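Local atomic coordinates of cysteine desulfurase (Thermococcus onnurineus, PDB entry 5B89), a protein that probably uses pyridoxal 5'-phosphate to take sulfur from L-cysteine and pass it to a sulfur carrier, leaving L-alanine. Residues Gly124-Thr129 / Lys173-Val178. Residues are numbered along the deposited sequence; the frame is centred on the assembly and turned at random.
Sequences GDKIVT and KGAKLV
V128 and V178, paired side by side, belong to neighbouring parallel strands in the central seven-stranded mixed sheet of the large domain of this fold-type I pyridoxal-phosphate enzyme, a class-V aminotransferase relative. V128 N donates to L177 O, 3.0 Å away, while the CA of V178 brings its hydrogen to V128 O. Beta-branched valines suit these extended positions, and with CG1 anti to the backbone N (chi1 175°) V128 turns CG2 onto the short CB of A175, 3.9 Å away. I127 and L177 occupy the opposite face, lying alongside and pointing the same way, CG2 of I127 to CD2 of L177 at 4.1 Å; L152 and V208 on the flanking strands continue this buried apolar layer.

Toward the start of both segments the packing gives way to charge and water. K126 O accepts the amide of K176, but the L177 amide is buried without a partner. D125 and K176 stop short of a salt bridge: a water links D125 OD2 to K176 NZ, and OD2 also takes the amide of K122. A second water joins K126 N to G174 O. G174 itself, with a positive phi, makes the turn after helix 165-172 at a backbone shape where a side chain would strike the preceding carbonyl. The long chain of K126, bent at chi3 (58°), reaches the helix end and the turn after it: its ammonium donates to K171 O, in the last turn of helix 165-172, and, 3.0 Å away, K126 NZ reaches K173 O from 22° off the carbonyl plane.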
loop_
_atom_site.group_PDB
_atom_site.type_symbol
_atom_site.label_atom_id
_atom_site.label_comp_id
_atom_site.label_asym_id
_atom_site.label_seq_id
_atom_site.Cartn_x
_atom_site.Cartn_y
_atom_site.Cartn_z
ATOM N N GLY B 124 0.545 13.529 -30.395
ATOM C CA GLY B 124 -0.726 13.744 -31.014
ATOM C C GLY B 124 -1.852 12.750 -30.810
ATOM O O GLY B 124 -3.000 12.952 -31.287
ATOM N N ASP B 125 -1.556 11.635 -30.142
ATOM C CA ASP B 125 -2.618 10.673 -29.790
ATOM C C ASP B 125 -3.532 11.383 -28.764
ATOM O O ASP B 125 -3.100 12.362 -28.136
ATOM C CB ASP B 125 -2.076 9.416 -29.148
ATOM C CG ASP B 125 -1.480 8.422 -30.115
ATOM O OD1 ASP B 125 -1.624 8.635 -31.361
ATOM O OD2 ASP B 125 -0.892 7.402 -29.617
ATOM N N LYS B 126 -4.719 10.853 -28.678
ATOM C CA LYS B 126 -5.775 11.402 -27.890
ATOM C C LYS B 126 -6.240 10.533 -26.742
ATOM O O LYS B 126 -6.446 9.391 -26.908
ATOM C CB LYS B 126 -6.975 11.649 -28.817
ATOM C CG LYS B 126 -8.206 12.271 -28.187
ATOM C CD LYS B 126 -9.236 12.746 -29.187
ATOM C CE LYS B 126 -9.709 11.659 -30.087
ATOM N NZ LYS B 126 -10.910 12.079 -30.809
ATOM N N ILE B 127 -6.429 11.185 -25.612
ATOM C CA ILE B 127 -6.986 10.563 -24.406
ATOM C C ILE B 127 -8.277 11.310 -24.112
ATOM O O ILE B 127 -8.275 12.461 -24.163
ATOM C CB ILE B 127 -6.060 10.672 -23.218
ATOM C CG1 ILE B 127 -4.838 9.811 -23.447
ATOM C CG2 ILE B 127 -6.720 10.151 -21.941
ATOM C CD1 ILE B 127 -3.753 10.086 -22.462
ATOM N N VAL B 128 -9.346 10.584 -23.835
ATOM C CA VAL B 128 -10.660 11.190 -23.535
ATOM C C VAL B 128 -11.033 10.823 -22.085
ATOM O O VAL B 128 -10.932 9.674 -21.742
ATOM C CB VAL B 128 -11.700 10.748 -24.480
ATOM C CG1 VAL B 128 -13.108 11.246 -24.152
ATOM C CG2 VAL B 128 -11.301 11.145 -25.921
ATOM N N THR B 129 -11.552 11.817 -21.358
ATOM C CA THR B 129 -12.108 11.554 -20.040
ATOM C C THR B 129 -13.320 12.438 -19.851
ATOM O O THR B 129 -13.770 13.066 -20.756
ATOM C CB THR B 129 -11.015 11.718 -19.014
ATOM O OG1 THR B 129 -11.510 11.323 -17.736
ATOM C CG2 THR B 129 -10.655 13.162 -18.835
ATOM N N LYS B 173 -14.152 8.381 -30.946
ATOM C CA LYS B 173 -13.647 7.975 -32.284
ATOM C C LYS B 173 -12.241 8.533 -32.447
ATOM O O LYS B 173 -11.968 9.708 -32.247
ATOM C CB LYS B 173 -14.610 8.489 -33.382
ATOM C CG LYS B 173 -14.101 8.166 -34.819
ATOM C CD LYS B 173 -14.871 8.981 -35.860
ATOM C CE LYS B 173 -14.358 8.733 -37.281
ATOM N NZ LYS B 173 -14.404 7.290 -37.658
ATOM N N GLY B 174 -11.295 7.635 -32.753
ATOM C CA GLY B 174 -9.907 8.047 -32.862
ATOM C C GLY B 174 -9.134 8.178 -31.555
ATOM O O GLY B 174 -7.994 8.567 -31.587
ATOM N N ALA B 175 -9.795 7.910 -30.399
ATOM C CA ALA B 175 -9.042 8.018 -29.174
ATOM C C ALA B 175 -8.166 6.756 -28.944
ATOM O O ALA B 175 -8.629 5.675 -29.225
ATOM C CB ALA B 175 -10.038 8.129 -28.016
ATOM N N LYS B 176 -6.985 6.941 -28.345
ATOM C CA LYS B 176 -6.160 5.836 -27.972
ATOM C C LYS B 176 -6.646 5.180 -26.653
ATOM O O LYS B 176 -6.556 3.944 -26.495
ATOM C CB LYS B 176 -4.715 6.290 -27.859
ATOM C CG LYS B 176 -3.676 5.215 -27.536
ATOM C CD LYS B 176 -3.310 4.611 -28.847
ATOM C CE LYS B 176 -2.195 3.615 -28.667
ATOM N NZ LYS B 176 -1.907 3.116 -30.049
ATOM N N LEU B 177 -7.122 6.042 -25.768
ATOM C CA LEU B 177 -7.504 5.577 -24.403
ATOM C C LEU B 177 -8.615 6.529 -23.938
ATOM O O LEU B 177 -8.571 7.726 -24.162
ATOM C CB LEU B 177 -6.287 5.597 -23.515
ATOM C CG LEU B 177 -6.519 5.066 -22.049
ATOM C CD1 LEU B 177 -5.277 4.326 -21.538
ATOM C CD2 LEU B 177 -6.911 6.160 -21.097
ATOM N N VAL B 178 -9.529 5.905 -23.218
ATOM C CA VAL B 178 -10.712 6.574 -22.613
ATOM C C VAL B 178 -10.663 6.183 -21.117
ATOM O O VAL B 178 -10.649 4.944 -20.841
ATOM C CB VAL B 178 -11.967 6.142 -23.234
ATOM C CG1 VAL B 178 -13.190 6.761 -22.565
ATOM C CG2 VAL B 178 -12.067 6.476 -24.742
HETATM O O HOH W 1 -0.080 5.293 -30.938
HETATM O O HOH W 2 -5.384 8.868 -30.668
#